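PDB 3KHS: purine nucleoside phosphorylase from Grouper iridovirus, which probably catalyses the phosphate-dependent cleavage of purine nucleosides into free base and ribose 1-phosphate, a step in purine salvage. Local coordinates for residues B[157-163]-B[222-227]; B[128-132]-B[162-168]; B[23-29]-B[105-111]; B[51-55]-B[92-96]; B[82-86]-B[192-196]. All blocks are in the same frame, centred on the assembly; numbering follows the deposited sequence.

Interaction 1 (B[157-163]-B[222-227]); sequences PSMTSVY and TIVAKH
Lys226 reaches from its helix to the backbone of the loop 157-163, where NZ donates to Ser161 O at 2.8 Å. The nitrogen stands high above that carbonyl plane, 69° out of it. CG lies anti to the backbone N (chi1 -164°), and the bends at chi2 and chi4 then carry CD past Val162 O before the ammonium turns to its acceptor.

One turn earlier, Thr222 points at the loop and meets two side chains, each at roughly a right angle. Its OG1 sits 2.9 Å from Tyr163 OH and touches Val162 CG1 at 3.3 Å, while CG2 packs by Tyr163 CE1. The phenol is bonded to His132 ND1, while the Thr222 hydroxyl has the carbonyl of Ala219 as a hydrogen-bond partner. Met159 bends back over the helix and crosses Ile223, SD to CG2 at 4.0 Å. At the far end Pro157 CG meets the edge of the His227 imidazole, 3.6 Å from CD2, and NE2 of that ring is held by Asn148.

Helix 219-227 packs on this loop and also touches strands 131-134 and 231-241, through His132 and Cys232, while Pro195, Phe197 and Thr199 of the second subunit pack on the loop.

Interaction 2 (B[128-132]-B[162-168]); sequences VVRDH and VYDKTLR
Tyr163 lies along the corner where the chain 128-132 turns at Arg130, and its atoms touch that corner one after another. CB starts against Val129 O at 3.3 Å. Further out, CD2 passes Asp131 CA at 3.6 Å. The ring is gripped on both faces: Val129 CG1 sits over its centre, 3.7 Å from the centroid and only 9° off the normal, a CH-pi contact, and Val162 CG1 lies on the opposite face, shifted toward the rim. At the tip, OH makes a 2.8 Å hydrogen bond with His132 ND1, in which either may be the donor. Each of these two atoms lies in the plane of the other's ring, although the Tyr163 and His132 ring planes stand at 84°.

The backbone around this tyrosine is tied down as well. Water 1 accepts from Tyr163 N and donates to Arg130 O at 2.9 Å. Arg168 NH1 donates to Tyr163 O at 3.1 Å, within its guanidinium plane, and Arg130 CB rests on a face of that group, 3.6 Å from NH2. Arg168 NE is salt-bridged to Glu186.

Asp164 caps helix 165-178, which packs on Val128. The corner is bonded to strands 184-191 and 231-241, while Asp131 OD2 accepts from Ala201 N of the second subunit.

Interaction 3 (B[23-29]-B[105-111]); sequences VLGIVCG and VKIVVLT
Strands 24-28 and 107-111 run side by side in the same direction, their axes 4.6 Å apart and 14° from parallel, with Leu24 opposite Ile107 and Val27 opposite Leu110. Backbone bonds come first. Lys106 N donates to Val23 O at 2.7 Å, and Ile107 N adds a weak bond to the same oxygen. Gly25 then uses both its N and its O, giving to Ile107 O at 2.7 Å and taking from Val109 N, and Val27 N follows with Val109 O at 3.0 Å.

Thr111 ends the pairing with its side chain. OG1, placed between the backbone N and the carbonyl carbon (chi1 63°), donates to Val27 O at 3.0 Å on a lone pair and accepts from Gly29 N at 2.8 Å. Since Thr111 N also reaches Val27 O, that oxygen is gripped by two donors.

The apolar contacts divide by face. On one, Leu24 CD1 packs on Ile107 CG2 at 3.7 Å; on the other, Val27 CG2 lies alongside Leu110 CD1 at 3.4 Å, and Val105 CG1 lies close over the Gly25 backbone.

Helix 257-279 lies over the Leu24 and Ile107 face and helix 95-102 over the Val27 and Val108 face, while strands 73-79 and 231-241 continue the central sheet.

Interaction 4 (B[51-55]-B[92-96]); sequences PNFPV and RATFP
The loop between strands 42-46 and 64-70 folds here over the break between helices 90-93 and 95-102, and Asn52, Phe53 and Pro54 do the touching from its side. Arg92 gives the polar part: NH2 donates to Asn52 O at 3.0 Å, with the oxygen in the guanidinium plane but the nitrogen 48° above the carbonyl plane. NH1 adds a weak bond to the same oxygen. Pro54 lies against the flat of this guanidinium, its CG over the centre of one face and 3.6 Å from CZ. The same CG also touches Arg92 O at 3.5 Å, so the proline sits in the bend of the arginine, touching its carbonyl and its guanidinium.

Phe95 goes out with CG anti to its own backbone N (chi1 179°), which takes its ring to the loop. There CE2 meets Asn52 CB at 3.6 Å, and the ring edge faces Phe53 CD1. Phe53 brings the end of its ring to Pro96: CZ comes within 3.7 Å of Pro96 CB, and Pro96 CG stands over the ring face as a CH-pi contact, 26° off the normal.

Helix 3-15 closes one flank, with Glu9 and Thr10 holding Asn52 ND2. Thr94 occupies the N-cap position, though its side chain makes no capping bond, and Pro96 in the first turn just beyond it is a familiar feature of helix starts, here doubling as a packing surface for an aromatic loop residue.

Interaction 5 (B[82-86]-B[192-196]); sequences FHLYE and VNGPS. With PO4 (phosphate ion), chain G.
Residues 84-86 form a short 3-10 turn that comes closest to the loop 192-196 where Tyr85 faces Pro195, CA to CA 5.3 Å. The peptide before Pro195 is cis, and Gly194 has a positive phi (80°) that suits glycine. Water 3 joins the two backbones, accepting from Tyr85 N and donating to Asn193 O at 2.7 Å.

Tyr85 is the main side chain of the contact. CB packs on Pro195 CD at 3.5 Å, and the torsion that puts CG between the backbone N and the carbonyl carbon (chi1 67°) swings the ring off toward His83, with Asn193 O left at its edge. Leu84 CD2 crosses Asn193 at OD1, 3.4 Å away, while ND2 of that amide turns back to Gly194 O at 2.9 Å, which probably helps hold its own loop in shape.

His83 turns its NE2 edge to the phosphate. This NE2 donates to O2 of the ion at 2.8 Å, and ND1 is bonded to Glu86 OE2 at 3.0 Å. The same carboxylate oxygen receives His83 N from the opposite face of its plane, and Tyr85 OH stands over the centre of the imidazole, which together should fix the ring's rotation. Phe156 of the third subunit meets the Tyr85 ring edge-to-face.

Between the two loops, then, cohesion comes from van der Waals packing and a shared water. The polar chemistry collects on His83, a second-shell Glu86 positioning it toward an ion that Ser30, Arg81, Ala113 and Ser217 also bind, consistent with the phosphate-substrate site of this phosphorylase family.

In the fold
Interaction 3 lies in the central sheet, about 7 Å from the chain's centre to its own. Interactions 1 and 2 share Val162 and Tyr163, have centres about 10 Å apart, and both touch the second subunit. Interactions 4 and 5, with centres about 15 Å apart, meet through Phe82, which packs on Pro54 and Pro96; interaction 5 borders the third subunit. Interactions 2 and 4 lie on opposite sides of the centre, their centres about 25 Å apart. Along the chain, interaction 3 encloses interaction 4 and closes before 1 and 2 open, whereas interaction 5 spans interaction 2. Interaction 3 touches 1 and 2 but neither 4 nor 5; the phosphate lies by Gly29 and His83, so sheet and loop meet there.

Interaction 1 (B[157-163]-B[222-227])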
# COMPACT_ATOMS: atom_id res chain seq x y z
N PRO B 157 19.71 0.61 -0.31
CA PRO B 157 20.26 -0.51 0.45
C PRO B 157 19.74 -1.88 0.01
O PRO B 157 18.55 -2.05 -0.26
CB PRO B 157 19.83 -0.19 1.87
CG PRO B 157 18.51 0.49 1.67
CD PRO B 157 18.81 1.42 0.52
N SER B 158 20.64 -2.85 -0.06
CA SER B 158 20.25 -4.19 -0.43
C SER B 158 19.58 -4.87 0.75
O SER B 158 20.01 -4.73 1.91
CB SER B 158 21.47 -5.03 -0.83
OG SER B 158 21.20 -6.39 -0.58
N MET B 159 18.52 -5.61 0.45
CA MET B 159 17.76 -6.34 1.45
C MET B 159 17.87 -7.83 1.16
O MET B 159 17.02 -8.61 1.55
CB MET B 159 16.29 -5.88 1.41
CG MET B 159 16.04 -4.44 1.91
SD MET B 159 16.67 -4.16 3.64
CE MET B 159 17.78 -2.71 3.30
N THR B 160 18.93 -8.23 0.46
CA THR B 160 19.10 -9.63 0.11
C THR B 160 19.38 -10.53 1.30
O THR B 160 19.01 -11.69 1.27
CB THR B 160 20.17 -9.81 -0.97
OG1 THR B 160 19.67 -9.32 -2.22
CG2 THR B 160 20.53 -11.26 -1.13
N SER B 161 20.00 -10.00 2.35
CA SER B 161 20.29 -10.78 3.55
C SER B 161 20.00 -10.00 4.83
O SER B 161 20.89 -9.77 5.64
CB SER B 161 21.76 -11.21 3.59
OG SER B 161 22.10 -12.01 2.46
N VAL B 162 18.75 -9.59 5.00
CA VAL B 162 18.36 -8.85 6.18
C VAL B 162 18.65 -9.61 7.46
O VAL B 162 19.11 -9.03 8.44
CB VAL B 162 16.83 -8.54 6.17
CG1 VAL B 162 16.43 -7.82 7.44
CG2 VAL B 162 16.48 -7.71 4.97
N TYR B 163 18.39 -10.92 7.44
CA TYR B 163 18.57 -11.75 8.62
C TYR B 163 19.87 -12.57 8.61
O TYR B 163 19.99 -13.58 7.94
CB TYR B 163 17.30 -12.63 8.76
CG TYR B 163 16.03 -11.78 8.83
CD1 TYR B 163 15.60 -11.23 10.04
CD2 TYR B 163 15.34 -11.42 7.67
CE1 TYR B 163 14.51 -10.34 10.11
CE2 TYR B 163 14.24 -10.51 7.72
CZ TYR B 163 13.84 -9.99 8.94
OH TYR B 163 12.81 -9.09 9.00
N THR B 222 13.91 -3.97 10.75
CA THR B 222 15.13 -4.63 10.26
C THR B 222 15.60 -3.99 8.96
O THR B 222 16.78 -4.06 8.62
CB THR B 222 14.92 -6.15 10.04
OG1 THR B 222 13.93 -6.37 9.01
CG2 THR B 222 14.47 -6.81 11.33
N ILE B 223 14.69 -3.39 8.21
CA ILE B 223 15.10 -2.73 6.98
C ILE B 223 16.02 -1.56 7.37
O ILE B 223 17.05 -1.34 6.76
CB ILE B 223 13.92 -2.13 6.19
CG1 ILE B 223 13.07 -3.23 5.58
CG2 ILE B 223 14.46 -1.16 5.12
CD1 ILE B 223 11.82 -2.68 4.90
N VAL B 224 15.60 -0.81 8.38
CA VAL B 224 16.34 0.34 8.85
C VAL B 224 17.63 -0.07 9.56
O VAL B 224 18.68 0.51 9.33
CB VAL B 224 15.45 1.18 9.76
CG1 VAL B 224 16.27 2.29 10.41
CG2 VAL B 224 14.27 1.73 8.93
N ALA B 225 17.56 -1.09 10.41
CA ALA B 225 18.72 -1.59 11.12
C ALA B 225 19.79 -2.01 10.09
O ALA B 225 20.95 -1.58 10.16
CB ALA B 225 18.30 -2.80 11.94
N LYS B 226 19.38 -2.84 9.14
CA LYS B 226 20.28 -3.35 8.11
C LYS B 226 20.93 -2.22 7.35
O LYS B 226 22.11 -2.27 7.04
CB LYS B 226 19.52 -4.22 7.13
CG LYS B 226 20.42 -5.11 6.27
CD LYS B 226 21.17 -6.12 7.13
CE LYS B 226 22.40 -6.61 6.42
NZ LYS B 226 22.05 -7.25 5.13
N HIS B 227 20.13 -1.22 7.04
CA HIS B 227 20.59 -0.07 6.31
C HIS B 227 21.62 0.69 7.14
O HIS B 227 22.53 1.29 6.59
CB HIS B 227 19.40 0.81 5.94
CG HIS B 227 19.76 2.18 5.46
ND1 HIS B 227 20.01 3.23 6.32
CD2 HIS B 227 19.93 2.67 4.21
CE1 HIS B 227 20.31 4.31 5.62
NE2 HIS B 227 20.27 4.00 4.34

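Interaction 2 (B[128-132]-B[162-168])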
# COMPACT_ATOMS: atom_id res chain seq x y z
N VAL B 128 12.16 -18.60 13.97
CA VAL B 128 13.33 -17.79 13.75
C VAL B 128 13.11 -17.25 12.34
O VAL B 128 12.77 -18.03 11.43
CB VAL B 128 14.60 -18.66 13.83
CG1 VAL B 128 15.76 -17.97 13.18
CG2 VAL B 128 14.91 -18.98 15.29
N VAL B 129 13.32 -15.95 12.14
CA VAL B 129 13.07 -15.35 10.84
C VAL B 129 14.23 -15.41 9.86
O VAL B 129 15.31 -14.90 10.13
CB VAL B 129 12.61 -13.87 10.97
CG1 VAL B 129 12.26 -13.31 9.61
CG2 VAL B 129 11.41 -13.80 11.89
N ARG B 130 13.98 -16.01 8.70
CA ARG B 130 15.02 -16.13 7.70
C ARG B 130 14.85 -15.09 6.61
O ARG B 130 15.79 -14.77 5.90
CB ARG B 130 15.02 -17.54 7.07
CG ARG B 130 13.97 -17.74 6.00
CD ARG B 130 14.12 -19.07 5.23
NE ARG B 130 13.74 -18.87 3.83
CZ ARG B 130 12.62 -19.33 3.28
NH1 ARG B 130 11.77 -20.04 4.01
NH2 ARG B 130 12.33 -19.05 2.02
N ASP B 131 13.65 -14.56 6.48
CA ASP B 131 13.39 -13.56 5.46
C ASP B 131 12.03 -12.93 5.73
O ASP B 131 11.27 -13.44 6.54
CB ASP B 131 13.40 -14.22 4.08
CG ASP B 131 13.62 -13.21 2.97
OD1 ASP B 131 14.09 -12.12 3.32
OD2 ASP B 131 13.37 -13.48 1.78
N HIS B 132 11.72 -11.81 5.07
CA HIS B 132 10.40 -11.20 5.28
C HIS B 132 9.77 -10.70 4.00
O HIS B 132 10.41 -10.65 2.95
CB HIS B 132 10.44 -10.05 6.33
CG HIS B 132 11.05 -8.76 5.83
ND1 HIS B 132 11.90 -7.99 6.61
CD2 HIS B 132 10.97 -8.13 4.63
CE1 HIS B 132 12.33 -6.96 5.91
NE2 HIS B 132 11.77 -7.02 4.70
N VAL B 162 18.75 -9.59 5.00
CA VAL B 162 18.36 -8.85 6.18
C VAL B 162 18.65 -9.61 7.46
O VAL B 162 19.11 -9.03 8.44
CB VAL B 162 16.83 -8.54 6.17
CG1 VAL B 162 16.43 -7.82 7.44
CG2 VAL B 162 16.48 -7.71 4.97
N TYR B 163 18.39 -10.92 7.44
CA TYR B 163 18.57 -11.75 8.62
C TYR B 163 19.87 -12.57 8.61
O TYR B 163 19.99 -13.58 7.94
CB TYR B 163 17.30 -12.63 8.76
CG TYR B 163 16.03 -11.78 8.83
CD1 TYR B 163 15.60 -11.23 10.04
CD2 TYR B 163 15.34 -11.42 7.67
CE1 TYR B 163 14.51 -10.34 10.11
CE2 TYR B 163 14.24 -10.51 7.72
CZ TYR B 163 13.84 -9.99 8.94
OH TYR B 163 12.81 -9.09 9.00
N ASP B 164 20.85 -12.08 9.37
CA ASP B 164 22.18 -12.67 9.49
C ASP B 164 22.17 -14.21 9.60
O ASP B 164 21.66 -14.78 10.57
CB ASP B 164 22.86 -12.07 10.70
CG ASP B 164 24.34 -12.24 10.66
OD1 ASP B 164 25.01 -11.53 9.88
OD2 ASP B 164 24.82 -13.11 11.40
N LYS B 165 22.75 -14.87 8.61
CA LYS B 165 22.78 -16.33 8.60
C LYS B 165 23.45 -16.91 9.83
O LYS B 165 22.99 -17.93 10.37
CB LYS B 165 23.45 -16.83 7.32
CG LYS B 165 22.83 -16.16 6.11
CD LYS B 165 23.25 -16.77 4.79
CE LYS B 165 22.72 -15.92 3.64
NZ LYS B 165 22.97 -16.59 2.34
N THR B 166 24.51 -16.26 10.30
CA THR B 166 25.22 -16.71 11.50
C THR B 166 24.36 -16.58 12.75
O THR B 166 24.27 -17.50 13.56
CB THR B 166 26.54 -15.90 11.74
OG1 THR B 166 27.43 -16.12 10.64
CG2 THR B 166 27.23 -16.31 13.06
N LEU B 167 23.72 -15.42 12.94
CA LEU B 167 22.89 -15.24 14.12
C LEU B 167 21.75 -16.26 14.13
O LEU B 167 21.34 -16.74 15.20
CB LEU B 167 22.34 -13.82 14.18
CG LEU B 167 23.44 -12.76 14.21
CD1 LEU B 167 22.82 -11.43 13.98
CD2 LEU B 167 24.17 -12.79 15.53
N ARG B 168 21.25 -16.61 12.94
CA ARG B 168 20.20 -17.61 12.85
C ARG B 168 20.73 -18.95 13.36
O ARG B 168 20.08 -19.60 14.18
CB ARG B 168 19.72 -17.76 11.41
CG ARG B 168 18.77 -16.68 11.02
CD ARG B 168 18.91 -16.35 9.58
NE ARG B 168 18.64 -17.49 8.76
CZ ARG B 168 18.72 -17.47 7.43
NH1 ARG B 168 19.07 -16.36 6.80
NH2 ARG B 168 18.43 -18.57 6.75
O HOH W 1 17.52 -12.57 5.28
O HOH W 2 16.30 -10.69 2.83

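Interaction 3 (B[23-29]-B[105-111])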
# COMPACT_ATOMS: atom_id res chain seq x y z
N VAL B 23 26.33 -2.48 22.93
CA VAL B 23 26.84 -3.01 21.67
C VAL B 23 25.78 -3.94 21.04
O VAL B 23 25.79 -4.20 19.82
CB VAL B 23 28.17 -3.79 21.88
CG1 VAL B 23 27.98 -4.90 22.91
CG2 VAL B 23 28.64 -4.38 20.56
N LEU B 24 24.88 -4.44 21.88
CA LEU B 24 23.81 -5.29 21.42
C LEU B 24 22.46 -4.69 21.80
O LEU B 24 22.26 -4.21 22.92
CB LEU B 24 23.89 -6.70 22.02
CG LEU B 24 22.67 -7.54 21.61
CD1 LEU B 24 23.10 -8.69 20.75
CD2 LEU B 24 21.95 -8.02 22.83
N GLY B 25 21.52 -4.74 20.87
CA GLY B 25 20.19 -4.20 21.14
C GLY B 25 19.10 -5.26 21.13
O GLY B 25 19.17 -6.27 20.43
N ILE B 26 18.05 -5.04 21.91
CA ILE B 26 16.94 -5.98 21.98
C ILE B 26 15.62 -5.21 21.88
O ILE B 26 15.47 -4.17 22.51
CB ILE B 26 16.90 -6.76 23.33
CG1 ILE B 26 18.26 -7.37 23.65
CG2 ILE B 26 15.81 -7.86 23.27
CD1 ILE B 26 18.36 -7.91 25.07
N VAL B 27 14.68 -5.74 21.10
CA VAL B 27 13.36 -5.13 20.95
C VAL B 27 12.39 -6.20 21.43
O VAL B 27 12.33 -7.28 20.84
CB VAL B 27 13.01 -4.84 19.46
CG1 VAL B 27 11.69 -4.05 19.37
CG2 VAL B 27 14.11 -4.06 18.80
N CYS B 28 11.64 -5.92 22.50
CA CYS B 28 10.67 -6.89 23.01
C CYS B 28 9.30 -6.72 22.35
O CYS B 28 8.69 -5.64 22.39
CB CYS B 28 10.49 -6.73 24.51
SG CYS B 28 12.00 -6.92 25.42
N GLY B 29 8.81 -7.81 21.77
CA GLY B 29 7.51 -7.76 21.13
C GLY B 29 6.38 -7.85 22.13
O GLY B 29 6.59 -7.67 23.33
N VAL B 105 25.20 0.41 18.62
CA VAL B 105 24.78 -0.99 18.61
C VAL B 105 25.23 -1.65 17.31
O VAL B 105 25.16 -1.07 16.24
CB VAL B 105 23.27 -1.17 18.76
CG1 VAL B 105 22.94 -2.65 18.66
CG2 VAL B 105 22.81 -0.65 20.12
N LYS B 106 25.69 -2.88 17.42
CA LYS B 106 26.16 -3.61 16.25
C LYS B 106 25.24 -4.76 15.87
O LYS B 106 25.14 -5.12 14.71
CB LYS B 106 27.60 -4.09 16.47
CG LYS B 106 28.59 -2.95 16.34
CD LYS B 106 29.97 -3.37 16.83
CE LYS B 106 31.00 -2.24 16.71
NZ LYS B 106 32.39 -2.71 17.08
N ILE B 107 24.56 -5.32 16.87
CA ILE B 107 23.65 -6.42 16.63
C ILE B 107 22.31 -6.14 17.29
O ILE B 107 22.26 -5.64 18.42
CB ILE B 107 24.21 -7.74 17.19
CG1 ILE B 107 25.52 -8.09 16.47
CG2 ILE B 107 23.18 -8.85 17.06
CD1 ILE B 107 26.29 -9.23 17.13
N VAL B 108 21.22 -6.43 16.58
CA VAL B 108 19.90 -6.20 17.15
C VAL B 108 19.09 -7.51 17.15
O VAL B 108 18.99 -8.20 16.13
CB VAL B 108 19.13 -5.12 16.37
CG1 VAL B 108 17.69 -5.00 16.89
CG2 VAL B 108 19.86 -3.77 16.49
N VAL B 109 18.53 -7.87 18.30
CA VAL B 109 17.72 -9.09 18.43
C VAL B 109 16.26 -8.62 18.63
O VAL B 109 15.93 -8.02 19.67
CB VAL B 109 18.14 -9.93 19.67
CG1 VAL B 109 17.27 -11.19 19.75
CG2 VAL B 109 19.63 -10.32 19.61
N LEU B 110 15.41 -8.92 17.65
CA LEU B 110 14.00 -8.54 17.69
C LEU B 110 13.09 -9.73 17.98
O LEU B 110 13.36 -10.84 17.55
CB LEU B 110 13.55 -7.98 16.33
CG LEU B 110 14.20 -6.94 15.39
CD1 LEU B 110 13.84 -5.55 15.80
CD2 LEU B 110 15.69 -7.15 15.32
N THR B 111 12.02 -9.49 18.71
CA THR B 111 11.05 -10.53 19.01
C THR B 111 9.67 -9.94 18.71
O THR B 111 9.49 -8.71 18.70
CB THR B 111 11.08 -10.93 20.49
OG1 THR B 111 10.73 -9.81 21.30
CG2 THR B 111 12.46 -11.46 20.87

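Interaction 4 (B[51-55]-B[92-96])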
# COMPACT_ATOMS: atom_id res chain seq x y z
N PRO B 51 13.89 12.26 24.52
CA PRO B 51 13.79 13.28 23.49
C PRO B 51 13.60 12.66 22.10
O PRO B 51 14.33 11.75 21.73
CB PRO B 51 15.13 13.98 23.59
CG PRO B 51 15.44 13.92 25.05
CD PRO B 51 14.99 12.55 25.45
N ASN B 52 12.64 13.16 21.33
CA ASN B 52 12.39 12.68 19.97
C ASN B 52 11.69 11.32 19.84
O ASN B 52 11.27 10.97 18.75
CB ASN B 52 13.70 12.63 19.17
CG ASN B 52 14.29 13.99 18.90
OD1 ASN B 52 13.60 14.92 18.50
ND2 ASN B 52 15.60 14.11 19.08
N PHE B 53 11.58 10.56 20.93
CA PHE B 53 10.91 9.25 20.88
C PHE B 53 9.41 9.42 20.68
O PHE B 53 8.78 10.28 21.32
CB PHE B 53 11.14 8.46 22.18
CG PHE B 53 11.98 7.21 22.01
CD1 PHE B 53 13.22 7.27 21.39
CD2 PHE B 53 11.55 6.00 22.51
CE1 PHE B 53 14.02 6.13 21.26
CE2 PHE B 53 12.33 4.85 22.39
CZ PHE B 53 13.57 4.91 21.76
N PRO B 54 8.81 8.61 19.81
CA PRO B 54 7.36 8.75 19.61
C PRO B 54 6.64 8.38 20.90
O PRO B 54 7.20 7.67 21.73
CB PRO B 54 7.07 7.76 18.49
CG PRO B 54 8.36 7.76 17.69
CD PRO B 54 9.43 7.75 18.78
N VAL B 55 5.43 8.87 21.09
CA VAL B 55 4.65 8.55 22.28
C VAL B 55 3.74 7.37 21.92
O VAL B 55 3.44 7.16 20.74
CB VAL B 55 3.76 9.74 22.71
CG1 VAL B 55 2.93 9.36 23.91
CG2 VAL B 55 4.62 10.93 23.02
N ARG B 92 8.88 7.15 11.43
CA ARG B 92 8.68 7.45 12.83
C ARG B 92 8.78 6.19 13.72
O ARG B 92 9.49 6.18 14.73
CB ARG B 92 7.31 8.09 12.98
CG ARG B 92 7.10 8.81 14.23
CD ARG B 92 7.48 10.26 14.09
NE ARG B 92 7.55 10.83 15.43
CZ ARG B 92 8.68 10.95 16.13
NH1 ARG B 92 9.86 10.57 15.62
NH2 ARG B 92 8.61 11.40 17.38
N ALA B 93 8.09 5.12 13.34
CA ALA B 93 8.10 3.89 14.15
C ALA B 93 9.45 3.22 14.14
O ALA B 93 9.71 2.35 14.95
CB ALA B 93 7.03 2.87 13.64
N THR B 94 10.30 3.60 13.20
CA THR B 94 11.61 2.97 13.15
C THR B 94 12.71 3.92 13.63
O THR B 94 13.90 3.69 13.39
CB THR B 94 11.96 2.45 11.71
OG1 THR B 94 11.93 3.53 10.78
CG2 THR B 94 11.01 1.37 11.29
N PHE B 95 12.30 4.99 14.31
CA PHE B 95 13.24 5.98 14.83
C PHE B 95 14.15 5.35 15.90
O PHE B 95 15.33 5.63 15.97
CB PHE B 95 12.50 7.19 15.43
CG PHE B 95 13.40 8.23 16.01
CD1 PHE B 95 14.24 8.99 15.19
CD2 PHE B 95 13.47 8.41 17.39
CE1 PHE B 95 15.14 9.91 15.72
CE2 PHE B 95 14.36 9.31 17.94
CZ PHE B 95 15.20 10.07 17.10
N PRO B 96 13.58 4.47 16.75
CA PRO B 96 14.43 3.85 17.78
C PRO B 96 15.57 3.01 17.16
O PRO B 96 16.62 2.86 17.77
CB PRO B 96 13.44 3.02 18.60
CG PRO B 96 12.14 3.79 18.45
CD PRO B 96 12.16 4.16 16.97

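Interaction 5 (B[82-86]-B[192-196])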
# COMPACT_ATOMS: atom_id res chain seq x y z
N PHE B 82 7.05 0.45 18.43
CA PHE B 82 6.06 1.29 17.77
C PHE B 82 5.61 0.61 16.48
O PHE B 82 6.43 -0.00 15.79
CB PHE B 82 6.67 2.68 17.49
CG PHE B 82 7.06 3.41 18.74
CD1 PHE B 82 6.09 3.93 19.59
CD2 PHE B 82 8.39 3.44 19.16
CE1 PHE B 82 6.44 4.46 20.84
CE2 PHE B 82 8.75 3.97 20.42
CZ PHE B 82 7.77 4.48 21.26
N HIS B 83 4.33 0.72 16.14
CA HIS B 83 3.80 0.09 14.92
C HIS B 83 3.06 1.05 14.03
O HIS B 83 2.40 1.99 14.52
CB HIS B 83 2.77 -1.01 15.22
CG HIS B 83 3.14 -1.94 16.33
ND1 HIS B 83 3.08 -1.57 17.65
CD2 HIS B 83 3.56 -3.23 16.31
CE1 HIS B 83 3.44 -2.60 18.41
NE2 HIS B 83 3.74 -3.61 17.62
N LEU B 84 3.10 0.77 12.73
CA LEU B 84 2.35 1.55 11.75
C LEU B 84 0.88 1.69 12.11
O LEU B 84 0.29 2.76 11.93
CB LEU B 84 2.40 0.92 10.36
CG LEU B 84 3.49 1.53 9.50
CD1 LEU B 84 4.83 1.18 10.14
CD2 LEU B 84 3.42 0.98 8.05
N TYR B 85 0.27 0.63 12.64
CA TYR B 85 -1.16 0.71 12.96
C TYR B 85 -1.53 1.69 14.06
O TYR B 85 -2.72 2.03 14.21
CB TYR B 85 -1.77 -0.69 13.27
CG TYR B 85 -1.27 -1.34 14.54
CD1 TYR B 85 -0.40 -2.44 14.50
CD2 TYR B 85 -1.63 -0.83 15.79
CE1 TYR B 85 0.11 -3.03 15.68
CE2 TYR B 85 -1.13 -1.40 16.97
CZ TYR B 85 -0.26 -2.51 16.90
OH TYR B 85 0.18 -3.13 18.05
N GLU B 86 -0.55 2.16 14.83
CA GLU B 86 -0.90 3.11 15.88
C GLU B 86 -1.02 4.50 15.29
O GLU B 86 -1.52 5.41 15.93
CB GLU B 86 0.15 3.16 16.98
CG GLU B 86 0.37 1.87 17.69
CD GLU B 86 1.60 1.95 18.54
OE1 GLU B 86 1.57 2.68 19.56
OE2 GLU B 86 2.61 1.31 18.20
N VAL B 192 2.27 -6.87 7.67
CA VAL B 192 1.12 -6.12 7.12
C VAL B 192 0.87 -4.93 8.02
O VAL B 192 1.36 -4.88 9.16
CB VAL B 192 -0.17 -6.96 7.10
CG1 VAL B 192 -0.01 -8.11 6.11
CG2 VAL B 192 -0.50 -7.48 8.52
N ASN B 193 0.08 -3.97 7.53
CA ASN B 193 -0.19 -2.79 8.30
C ASN B 193 -0.95 -2.99 9.60
O ASN B 193 -0.57 -2.46 10.65
CB ASN B 193 -0.96 -1.76 7.47
CG ASN B 193 -0.83 -0.37 8.04
OD1 ASN B 193 0.06 0.38 7.66
ND2 ASN B 193 -1.70 -0.02 8.99
N GLY B 194 -2.02 -3.78 9.55
CA GLY B 194 -2.84 -3.96 10.74
C GLY B 194 -3.75 -2.71 10.83
O GLY B 194 -3.75 -1.86 9.93
N PRO B 195 -4.49 -2.54 11.93
CA PRO B 195 -4.54 -3.43 13.09
C PRO B 195 -5.58 -4.54 12.94
O PRO B 195 -5.67 -5.43 13.77
CB PRO B 195 -4.88 -2.48 14.25
CG PRO B 195 -5.75 -1.47 13.61
CD PRO B 195 -5.06 -1.22 12.26
N SER B 196 -6.39 -4.49 11.89
CA SER B 196 -7.40 -5.54 11.68
C SER B 196 -6.71 -6.78 11.13
O SER B 196 -5.78 -6.69 10.32
CB SER B 196 -8.42 -5.10 10.68
OG SER B 196 -7.74 -4.72 9.49
P PO4 G . 4.39 -7.32 18.02
O1 PO4 G . 5.02 -8.37 18.86
O2 PO4 G . 5.02 -5.99 18.31
O3 PO4 G . 4.60 -7.63 16.57
O4 PO4 G . 2.94 -7.26 18.31
O HOH W 3 1.69 -1.91 12.03